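Local coordinates for protein aminopeptidase (Aneurinibacillus sp. AM-1, PDB 5IB9) that is a zinc-dependent enzyme that probably removes amino-terminal residues from peptides, as other M28-family aminopeptidases with a protease-associated domain do, at residues Phe60-Thr66 against Glu197-Ser203; Lys140-Asn146 against Val164-Thr170; Thr324-Ala329 against Ile407-Tyr412. One frame throughout, in Å; residues are numbered along the deposited sequence.

Contact 1 of 3, residues Phe60-Thr66 against Glu197-Ser203; sequences FQFEGYT and EVKTLTS
The Phe60 ring lays one face over the backbone of Ser203, whose C sits 3.8 Å above the ring plane and toward its rim, while Ser203 CB touches Phe60 CZ. Two residues on, the Phe62 ring is met at its edge by Thr202 C. Leu201 CB lies 4.1 Å from the Phe62 ring centroid and 30° off the normal, an off-centre CH-pi contact. Both phenylalanines set CG between the backbone N and the carbonyl carbon, which folds each ring back over the partner strand. Tyr65 turns a ring edge to Val198, with CD1 4.0 Å from Val198 CG2, and its OH is hydrogen-bonded to Ser88 O.

These rings hang on an unbroken antiparallel pairing in which seven residue pairs are alternately hydrogen-bonded and non-hydrogen-bonded. The straightest of the backbone bonds runs from Leu201 N to Phe62 O, 2.8 Å with 179° at the hydrogen. The two strands are twisted against each other, and the chain between them includes the protease-associated domain, so the pair probably ties together the two connections to it.

At the end of the pair where Phe60, Phe62 and Leu201 lie, the face they share is largely apolar: Ile277 of helix 277-283 packs on both rings, and Leu201 CD1 settles against the bare CA of Gly64, 3.8 Å away. On the reverse, Gln61, Glu63, Thr200 and Thr202 bring polar groups together. Bent at chi2, Glu63 brings OE1 within 2.6 Å of Thr200 OG1, which donates to its syn side, 17° out of the carboxylate plane. Gln61 stays extended; its NE2 donates to a water (2.9 Å) that also bonds Thr202 OG1, and the Thr202 side chain is about 4 Å from a bound zinc ion.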
loop_
_atom_site.group_PDB
_atom_site.type_symbol
_atom_site.label_atom_id
_atom_site.label_comp_id
_atom_site.label_asym_id
_atom_site.label_seq_id
_atom_site.Cartn_x
_atom_site.Cartn_y
_atom_site.Cartn_z
ATOM N N PHE A 60 -5.765 5.128 -6.874
ATOM C CA PHE A 60 -4.741 4.932 -5.856
ATOM C C PHE A 60 -3.868 6.185 -5.832
ATOM O O PHE A 60 -3.702 6.826 -6.816
ATOM C CB PHE A 60 -3.858 3.652 -6.039
ATOM C CG PHE A 60 -3.178 3.575 -7.348
ATOM C CD1 PHE A 60 -1.899 4.162 -7.613
ATOM C CD2 PHE A 60 -3.845 3.026 -8.433
ATOM C CE1 PHE A 60 -1.366 4.095 -8.923
ATOM C CE2 PHE A 60 -3.279 2.973 -9.690
ATOM C CZ PHE A 60 -2.036 3.462 -9.978
ATOM N N GLN A 61 -3.365 6.556 -4.660
ATOM C CA GLN A 61 -2.446 7.691 -4.613
ATOM C C GLN A 61 -1.014 7.195 -4.621
ATOM O O GLN A 61 -0.708 6.079 -4.159
ATOM C CB GLN A 61 -2.686 8.542 -3.356
ATOM C CG GLN A 61 -4.021 9.287 -3.426
ATOM C CD GLN A 61 -4.363 10.098 -2.130
ATOM O OE1 GLN A 61 -3.590 10.098 -1.165
ATOM N NE2 GLN A 61 -5.544 10.743 -2.107
ATOM N N PHE A 62 -0.101 8.065 -5.065
ATOM C CA PHE A 62 1.323 7.765 -5.019
ATOM C C PHE A 62 1.999 9.104 -5.030
ATOM O O PHE A 62 1.399 10.152 -5.341
ATOM C CB PHE A 62 1.723 6.854 -6.216
ATOM C CG PHE A 62 1.708 7.557 -7.524
ATOM C CD1 PHE A 62 2.867 8.089 -8.076
ATOM C CD2 PHE A 62 0.479 7.775 -8.220
ATOM C CE1 PHE A 62 2.823 8.763 -9.305
ATOM C CE2 PHE A 62 0.408 8.441 -9.405
ATOM C CZ PHE A 62 1.574 8.960 -9.985
ATOM N N GLU A 63 3.292 9.058 -4.720
ATOM C CA GLU A 63 4.055 10.300 -4.645
ATOM C C GLU A 63 4.704 10.556 -5.992
ATOM O O GLU A 63 5.499 9.737 -6.442
ATOM C CB GLU A 63 5.096 10.179 -3.500
ATOM C CG GLU A 63 4.508 10.117 -2.078
ATOM C CD GLU A 63 3.560 11.287 -1.758
ATOM O OE1 GLU A 63 2.352 11.040 -1.422
ATOM O OE2 GLU A 63 4.025 12.456 -1.837
ATOM N N GLY A 64 4.352 11.648 -6.641
ATOM C CA GLY A 64 4.903 12.031 -7.921
ATOM C C GLY A 64 6.087 12.962 -7.665
ATOM O O GLY A 64 6.318 13.406 -6.529
ATOM N N TYR A 65 6.865 13.198 -8.702
ATOM C CA TYR A 65 8.050 14.051 -8.565
ATOM C C TYR A 65 7.987 15.120 -9.640
ATOM O O TYR A 65 7.791 14.800 -10.808
ATOM C CB TYR A 65 9.296 13.191 -8.784
ATOM C CG TYR A 65 10.641 13.884 -8.546
ATOM C CD1 TYR A 65 10.994 14.327 -7.286
ATOM C CD2 TYR A 65 11.559 14.027 -9.586
ATOM C CE1 TYR A 65 12.263 14.928 -7.056
ATOM C CE2 TYR A 65 12.837 14.625 -9.352
ATOM C CZ TYR A 65 13.150 15.066 -8.109
ATOM O OH TYR A 65 14.392 15.660 -7.901
ATOM N N THR A 66 8.173 16.375 -9.252
ATOM C CA THR A 66 8.479 17.392 -10.240
ATOM C C THR A 66 10.004 17.568 -10.242
ATOM O O THR A 66 10.567 17.963 -9.222
ATOM C CB THR A 66 7.814 18.721 -9.917
ATOM O OG1 THR A 66 6.395 18.520 -9.886
ATOM C CG2 THR A 66 8.121 19.764 -11.010
ATOM N N GLU A 197 10.223 18.872 -6.318
ATOM C CA GLU A 197 9.177 18.706 -5.303
ATOM C C GLU A 197 8.547 17.308 -5.484
ATOM O O GLU A 197 8.553 16.756 -6.566
ATOM C CB GLU A 197 8.122 19.834 -5.386
ATOM C CG GLU A 197 7.728 20.161 -6.842
ATOM C CD GLU A 197 7.413 21.662 -7.126
ATOM O OE1 GLU A 197 6.335 21.960 -7.696
ATOM O OE2 GLU A 197 8.256 22.541 -6.811
ATOM N N VAL A 198 8.090 16.757 -4.371
ATOM C CA VAL A 198 7.304 15.522 -4.340
ATOM C C VAL A 198 5.868 15.999 -4.068
ATOM O O VAL A 198 5.656 16.902 -3.284
ATOM C CB VAL A 198 7.853 14.564 -3.242
ATOM C CG1 VAL A 198 6.853 13.473 -2.888
ATOM C CG2 VAL A 198 9.179 13.907 -3.710
ATOM N N LYS A 199 4.881 15.446 -4.767
ATOM C CA LYS A 199 3.471 15.896 -4.607
ATOM C C LYS A 199 2.671 14.618 -4.717
ATOM O O LYS A 199 3.063 13.692 -5.453
ATOM C CB LYS A 199 3.071 16.770 -5.783
ATOM C CG LYS A 199 3.549 16.101 -7.085
ATOM C CD LYS A 199 3.718 17.064 -8.250
ATOM C CE LYS A 199 3.617 16.288 -9.580
ATOM N NZ LYS A 199 4.870 15.567 -10.005
ATOM N N THR A 200 1.549 14.571 -4.012
ATOM C CA THR A 200 0.710 13.339 -4.059
ATOM C C THR A 200 -0.158 13.403 -5.279
ATOM O O THR A 200 -0.828 14.421 -5.529
ATOM C CB THR A 200 -0.195 13.224 -2.763
ATOM O OG1 THR A 200 0.648 13.057 -1.634
ATOM C CG2 THR A 200 -1.225 12.019 -2.807
ATOM N N LEU A 201 -0.161 12.305 -6.064
ATOM C CA LEU A 201 -0.978 12.249 -7.275
ATOM C C LEU A 201 -1.914 11.041 -7.148
ATOM O O LEU A 201 -1.792 10.198 -6.246
ATOM C CB LEU A 201 -0.083 12.008 -8.494
ATOM C CG LEU A 201 0.984 13.060 -8.813
ATOM C CD1 LEU A 201 1.822 12.514 -10.011
ATOM C CD2 LEU A 201 0.293 14.350 -9.146
ATOM N N THR A 202 -2.947 11.068 -8.000
ATOM C CA THR A 202 -3.852 9.902 -8.002
ATOM C C THR A 202 -3.852 9.340 -9.427
ATOM O O THR A 202 -3.971 10.062 -10.429
ATOM C CB THR A 202 -5.305 10.394 -7.760
ATOM O OG1 THR A 202 -5.338 11.009 -6.461
ATOM C CG2 THR A 202 -6.285 9.212 -7.707
ATOM N N SER A 203 -3.629 8.067 -9.492
ATOM C CA SER A 203 -3.802 7.332 -10.742
ATOM C C SER A 203 -4.896 6.241 -10.581
ATOM O O SER A 203 -5.621 6.214 -9.549
ATOM C CB SER A 203 -2.422 6.730 -11.132
ATOM O OG SER A 203 -2.406 5.986 -12.368
HETATM O O HOH W 1 -7.227 10.823 -4.484
#

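Contact 2 of 3, residues Lys140-Asn146 against Val164-Thr170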
loop_
_atom_site.group_PDB
_atom_site.type_symbol
_atom_site.label_atom_id
_atom_site.label_comp_id
_atom_site.label_asym_id
_atom_site.label_seq_id
_atom_site.Cartn_x
_atom_site.Cartn_y
_atom_site.Cartn_z
ATOM N N LYS A 140 26.319 15.058 2.176
ATOM C CA LYS A 140 25.300 16.096 1.884
ATOM C C LYS A 140 24.775 16.048 0.442
ATOM O O LYS A 140 23.723 16.654 0.103
ATOM C CB LYS A 140 25.824 17.501 2.175
ATOM C CG LYS A 140 26.147 17.830 3.651
ATOM C CD LYS A 140 25.282 17.078 4.646
ATOM C CE LYS A 140 25.688 17.366 6.127
ATOM N NZ LYS A 140 25.261 16.291 7.130
ATOM N N ALA A 141 25.493 15.318 -0.405
ATOM C CA ALA A 141 25.040 15.039 -1.752
ATOM C C ALA A 141 25.817 13.856 -2.292
ATOM O O ALA A 141 26.848 13.465 -1.745
ATOM C CB ALA A 141 25.210 16.276 -2.655
ATOM N N VAL A 142 25.327 13.287 -3.375
ATOM C CA VAL A 142 25.898 12.073 -3.979
ATOM C C VAL A 142 25.989 12.301 -5.472
ATOM O O VAL A 142 25.089 12.854 -6.104
ATOM C CB VAL A 142 25.045 10.818 -3.692
ATOM C CG1 VAL A 142 25.478 9.752 -4.501
ATOM C CG2 VAL A 142 25.109 10.483 -2.189
ATOM N N ILE A 143 27.165 11.993 -6.034
ATOM C CA ILE A 143 27.334 11.970 -7.486
ATOM C C ILE A 143 27.568 10.529 -7.900
ATOM O O ILE A 143 28.483 9.825 -7.421
ATOM C CB ILE A 143 28.510 12.835 -7.954
ATOM C CG1 ILE A 143 28.269 14.302 -7.657
ATOM C CG2 ILE A 143 28.821 12.586 -9.461
ATOM C CD1 ILE A 143 29.600 15.131 -7.638
ATOM N N ILE A 144 26.662 9.997 -8.748
ATOM C CA ILE A 144 26.787 8.644 -9.176
ATOM C C ILE A 144 27.283 8.666 -10.632
ATOM O O ILE A 144 26.825 9.486 -11.459
ATOM C CB ILE A 144 25.432 7.851 -9.038
ATOM C CG1 ILE A 144 24.966 7.844 -7.582
ATOM C CG2 ILE A 144 25.696 6.438 -9.501
ATOM C CD1 ILE A 144 23.622 7.257 -7.382
ATOM N N TYR A 145 28.284 7.852 -10.934
ATOM C CA TYR A 145 28.791 7.848 -12.301
ATOM C C TYR A 145 28.538 6.525 -13.037
ATOM O O TYR A 145 28.525 5.408 -12.438
ATOM C CB TYR A 145 30.267 8.265 -12.392
ATOM C CG TYR A 145 31.282 7.366 -11.732
ATOM C CD1 TYR A 145 32.033 6.473 -12.485
ATOM C CD2 TYR A 145 31.602 7.501 -10.359
ATOM C CE1 TYR A 145 33.030 5.678 -11.898
ATOM C CE2 TYR A 145 32.596 6.699 -9.740
ATOM C CZ TYR A 145 33.333 5.810 -10.534
ATOM O OH TYR A 145 34.311 4.985 -9.985
ATOM N N ASN A 146 28.332 6.675 -14.342
ATOM C CA ASN A 146 27.839 5.558 -15.184
ATOM C C ASN A 146 28.799 4.374 -15.310
ATOM O O ASN A 146 30.041 4.499 -15.132
ATOM C CB ASN A 146 27.358 6.060 -16.556
ATOM C CG ASN A 146 26.165 5.265 -17.088
ATOM O OD1 ASN A 146 25.806 4.196 -16.553
ATOM N ND2 ASN A 146 25.574 5.774 -18.159
ATOM N N VAL A 164 19.684 12.264 0.069
ATOM C CA VAL A 164 20.210 13.636 -0.095
ATOM C C VAL A 164 20.308 13.767 -1.565
ATOM O O VAL A 164 20.149 12.786 -2.267
ATOM C CB VAL A 164 21.606 13.882 0.561
ATOM C CG1 VAL A 164 21.499 13.779 2.067
ATOM C CG2 VAL A 164 22.658 12.923 -0.014
ATOM N N ALA A 165 20.580 14.981 -2.069
ATOM C CA ALA A 165 20.573 15.186 -3.504
ATOM C C ALA A 165 21.488 14.183 -4.212
ATOM O O ALA A 165 22.579 13.864 -3.710
ATOM C CB ALA A 165 20.969 16.664 -3.835
ATOM N N ALA A 166 21.061 13.693 -5.373
ATOM C CA ALA A 166 21.770 12.672 -6.091
ATOM C C ALA A 166 21.733 13.044 -7.554
ATOM O O ALA A 166 20.646 13.324 -8.090
ATOM C CB ALA A 166 21.097 11.316 -5.865
ATOM N N VAL A 167 22.910 13.082 -8.199
ATOM C CA VAL A 167 23.003 13.437 -9.621
ATOM C C VAL A 167 23.880 12.434 -10.306
ATOM O O VAL A 167 24.839 11.913 -9.729
ATOM C CB VAL A 167 23.547 14.854 -9.845
ATOM C CG1 VAL A 167 22.743 15.860 -9.095
ATOM C CG2 VAL A 167 25.020 14.951 -9.369
ATOM N N GLY A 168 23.537 12.125 -11.556
ATOM C CA GLY A 168 24.225 11.078 -12.309
ATOM C C GLY A 168 25.091 11.760 -13.353
ATOM O O GLY A 168 24.750 12.857 -13.830
ATOM N N ILE A 169 26.243 11.147 -13.643
ATOM C CA ILE A 169 27.221 11.694 -14.597
ATOM C C ILE A 169 27.819 10.543 -15.409
ATOM O O ILE A 169 27.720 9.349 -15.021
ATOM C CB ILE A 169 28.350 12.528 -13.901
ATOM C CG1 ILE A 169 29.270 11.633 -13.062
ATOM C CG2 ILE A 169 27.757 13.649 -13.065
ATOM C CD1 ILE A 169 30.509 12.444 -12.489
ATOM N N THR A 170 28.460 10.916 -16.533
ATOM C CA THR A 170 28.994 9.951 -17.520
ATOM C C THR A 170 30.097 9.043 -16.950
ATOM O O THR A 170 30.867 9.468 -16.063
ATOM C CB THR A 170 29.483 10.699 -18.824
ATOM O OG1 THR A 170 30.504 11.647 -18.508
ATOM C CG2 THR A 170 28.347 11.471 -19.463
#
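Ile143 and Val167 lie side by side and point the same way, CG1 of the isoleucine 3.7 Å from CG2 of the valine. The other branch of Ile143 cuts slantwise across Ile169: CG2 meets Ile169 CD1 at 3.5 Å, closer than carbon atoms usually pack. Ile169 holds CG1 between its backbone N and carbonyl carbon (chi1 68°), which sets that branch against Tyr145 CB at 3.6 Å, while the tyrosine ring leads away toward Tyr99 and Leu119. Near the start of the pair, Val142 and Val164 cross at about a right angle, CG2 to CG2 at 4.1 Å.

The backbones run parallel, each strand alternately giving and taking N-H bonds; Ile144 N donates to Val167 O and Ile144 O accepts from Ile169 N, each at 2.8 Å. This is an inner strand pair of the protease-associated domain, with strand 117-121 beside 141-145 and helix 127-136 against the face of Val142, Ile144 and Ala166. Thr170 then N-caps helix 171-182. With only aliphatic groups meeting between the side chains, these add non-directional hydrocarbon packing, and the directional bonds across the pair are those of the peptide groups.

Contact 3 of 3, residues Thr324-Ala329 against Ile407-Tyr412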
loop_
_atom_site.group_PDB
_atom_site.type_symbol
_atom_site.label_atom_id
_atom_site.label_comp_id
_atom_site.label_asym_id
_atom_site.label_seq_id
_atom_site.Cartn_x
_atom_site.Cartn_y
_atom_site.Cartn_z
ATOM N N THR A 324 3.341 -19.385 -20.105
ATOM C CA THR A 324 4.254 -19.621 -21.234
ATOM C C THR A 324 3.889 -20.931 -21.935
ATOM O O THR A 324 4.068 -21.019 -23.194
ATOM C CB THR A 324 5.752 -19.601 -20.916
ATOM O OG1 THR A 324 6.047 -20.712 -20.020
ATOM C CG2 THR A 324 6.111 -18.282 -20.262
ATOM N N ASP A 325 3.350 -21.931 -21.227
ATOM C CA ASP A 325 2.899 -23.150 -21.935
ATOM C C ASP A 325 1.765 -22.859 -22.903
ATOM O O ASP A 325 1.708 -23.401 -24.035
ATOM C CB ASP A 325 2.458 -24.224 -20.918
ATOM C CG ASP A 325 3.576 -24.829 -20.162
ATOM O OD1 ASP A 325 4.735 -24.763 -20.537
ATOM O OD2 ASP A 325 3.245 -25.468 -19.114
ATOM N N LEU A 326 0.799 -22.007 -22.477
ATOM C CA LEU A 326 -0.372 -21.708 -23.327
ATOM C C LEU A 326 0.099 -20.813 -24.516
ATOM O O LEU A 326 -0.376 -21.030 -25.615
ATOM C CB LEU A 326 -1.453 -20.952 -22.544
ATOM C CG LEU A 326 -2.254 -21.870 -21.599
ATOM C CD1 LEU A 326 -3.009 -20.947 -20.528
ATOM C CD2 LEU A 326 -3.181 -22.918 -22.344
ATOM N N GLY A 327 1.033 -19.854 -24.246
ATOM C CA GLY A 327 1.531 -18.965 -25.305
ATOM C C GLY A 327 2.308 -19.812 -26.309
ATOM O O GLY A 327 2.075 -19.614 -27.548
ATOM N N ALA A 328 3.112 -20.769 -25.828
ATOM C CA ALA A 328 3.864 -21.614 -26.757
ATOM C C ALA A 328 2.952 -22.491 -27.507
ATOM O O ALA A 328 3.169 -22.702 -28.737
ATOM C CB ALA A 328 4.927 -22.454 -26.032
ATOM N N ALA A 329 1.926 -23.064 -26.910
ATOM C CA ALA A 329 0.990 -23.968 -27.588
ATOM C C ALA A 329 0.265 -23.178 -28.693
ATOM O O ALA A 329 0.301 -23.557 -29.848
ATOM C CB ALA A 329 -0.091 -24.512 -26.651
ATOM N N ILE A 407 -3.387 -29.102 -22.159
ATOM C CA ILE A 407 -2.218 -28.559 -22.885
ATOM C C ILE A 407 -1.414 -29.782 -23.326
ATOM O O ILE A 407 -1.211 -30.721 -22.550
ATOM C CB ILE A 407 -1.415 -27.600 -22.003
ATOM C CG1 ILE A 407 -2.343 -26.563 -21.366
ATOM C CG2 ILE A 407 -0.283 -26.939 -22.875
ATOM C CD1 ILE A 407 -1.570 -25.604 -20.412
ATOM N N GLU A 408 -1.080 -29.843 -24.604
ATOM C CA GLU A 408 -0.319 -30.934 -25.110
ATOM C C GLU A 408 1.128 -30.572 -24.959
ATOM O O GLU A 408 1.489 -29.386 -24.960
ATOM C CB GLU A 408 -0.698 -31.162 -26.564
ATOM C CG GLU A 408 -2.086 -31.779 -26.642
ATOM C CD GLU A 408 -2.179 -32.819 -27.743
ATOM O OE1 GLU A 408 -1.116 -33.327 -28.229
ATOM O OE2 GLU A 408 -3.322 -33.153 -28.107
ATOM N N PRO A 409 1.971 -31.577 -24.744
ATOM C CA PRO A 409 3.364 -31.252 -24.553
ATOM C C PRO A 409 3.950 -30.522 -25.782
ATOM O O PRO A 409 3.589 -30.819 -26.932
ATOM C CB PRO A 409 4.025 -32.658 -24.387
ATOM C CG PRO A 409 2.886 -33.605 -24.089
ATOM C CD PRO A 409 1.740 -33.051 -24.843
ATOM N N ILE A 410 4.802 -29.549 -25.542
ATOM C CA ILE A 410 5.420 -28.799 -26.634
ATOM C C ILE A 410 6.771 -28.299 -26.123
ATOM O O ILE A 410 6.854 -27.772 -25.008
ATOM C CB ILE A 410 4.466 -27.580 -26.995
ATOM C CG1 ILE A 410 5.103 -26.508 -27.879
ATOM C CG2 ILE A 410 4.069 -26.845 -25.739
ATOM C CD1 ILE A 410 4.131 -25.613 -28.461
ATOM N N ASP A 411 7.826 -28.488 -26.896
ATOM C CA ASP A 411 9.120 -27.938 -26.525
ATOM C C ASP A 411 9.147 -26.525 -27.050
ATOM O O ASP A 411 8.627 -26.188 -28.129
ATOM C CB ASP A 411 10.317 -28.671 -27.169
ATOM C CG ASP A 411 10.381 -30.136 -26.786
ATOM O OD1 ASP A 411 11.244 -30.541 -25.969
ATOM O OD2 ASP A 411 9.540 -30.891 -27.327
ATOM N N TYR A 412 9.745 -25.661 -26.280
ATOM C CA TYR A 412 10.070 -24.389 -26.791
ATOM C C TYR A 412 11.277 -23.884 -26.032
ATOM O O TYR A 412 11.426 -24.228 -24.860
ATOM C CB TYR A 412 8.783 -23.483 -26.670
ATOM C CG TYR A 412 8.200 -23.346 -25.238
ATOM C CD1 TYR A 412 7.387 -24.361 -24.708
ATOM C CD2 TYR A 412 8.414 -22.206 -24.486
ATOM C CE1 TYR A 412 6.753 -24.226 -23.440
ATOM C CE2 TYR A 412 7.804 -22.082 -23.173
ATOM C CZ TYR A 412 6.992 -23.042 -22.730
ATOM O OH TYR A 412 6.442 -22.919 -21.462
#
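Tyr412 lays its ring over the methyl of Ala328, with CB 3.5 Å from the ring centroid and only 16° off the normal, a CH-pi contact over the face. The ring reaches that place because CG stands between the backbone N and the carbonyl carbon (chi1 57°), which turns the phenol toward the helix. Its far end is gripped twice, by Thr324 OG1 and Asp325 OD1, both near the plane of the ring.

The two bonds have opposite senses. Thr324 OG1 donates to Tyr412 OH at 2.7 Å, and Tyr412 OH donates to Asp325 OD1, also at 2.7 Å, meeting it on the anti side and tilted out of the carboxylate plane. Carboxylate and ring stand nearly perpendicular, 87° apart. Because Thr324 OG1 is itself bonded to Asn321 N, the hydroxyls form a short chain running from a backbone amide to a carboxylate. Each bond would be expected to polarise the next, and together they fix the phenol end at the helix surface.

Aliphatic contacts flank these hydrogen bonds. Ile410 drives CD1 against the backbone of the helix, tightly at Ala328 O (3.1 Å) and more easily at Ala329 CA (3.7 Å); its extended chain carries the methyl there. Earlier in both segments, Ile407 crosses Leu326 at about a right angle, CD1 to CD2 at 3.7 Å.

The irregular chain that follows helix 382-400 packs against helix 322-334. Gln398 of helix 382-400 touches Leu326, Ala329 and Ile407, Met313 of strand 310-315 packs on both Thr324 and Tyr412, and the Tyr412 ring also meets the Tyr340 ring and takes a cation-pi contact from Lys320.

Contacts 1 and 2 are both strand pairings, antiparallel and parallel respectively, whereas contact 3 fastens an irregular tail to a helix. Contact 2 is nested along the chain within the loop closed by contact 1; their centres are 23 Å apart. Contact 2, deep in the protease-associated domain, has purely aliphatic side-chain contacts; contact 1 is partly buried, and it mixes aromatic packing with a hydroxyl-carboxylate bond and a water bridge. Contact 3 involves a helix of the peptidase family region, across the centre of the chain from both. It too is buried, but side-chain hydrogen bonds replace the backbone pairing that holds the other two, so burial alone does not set the chemistry.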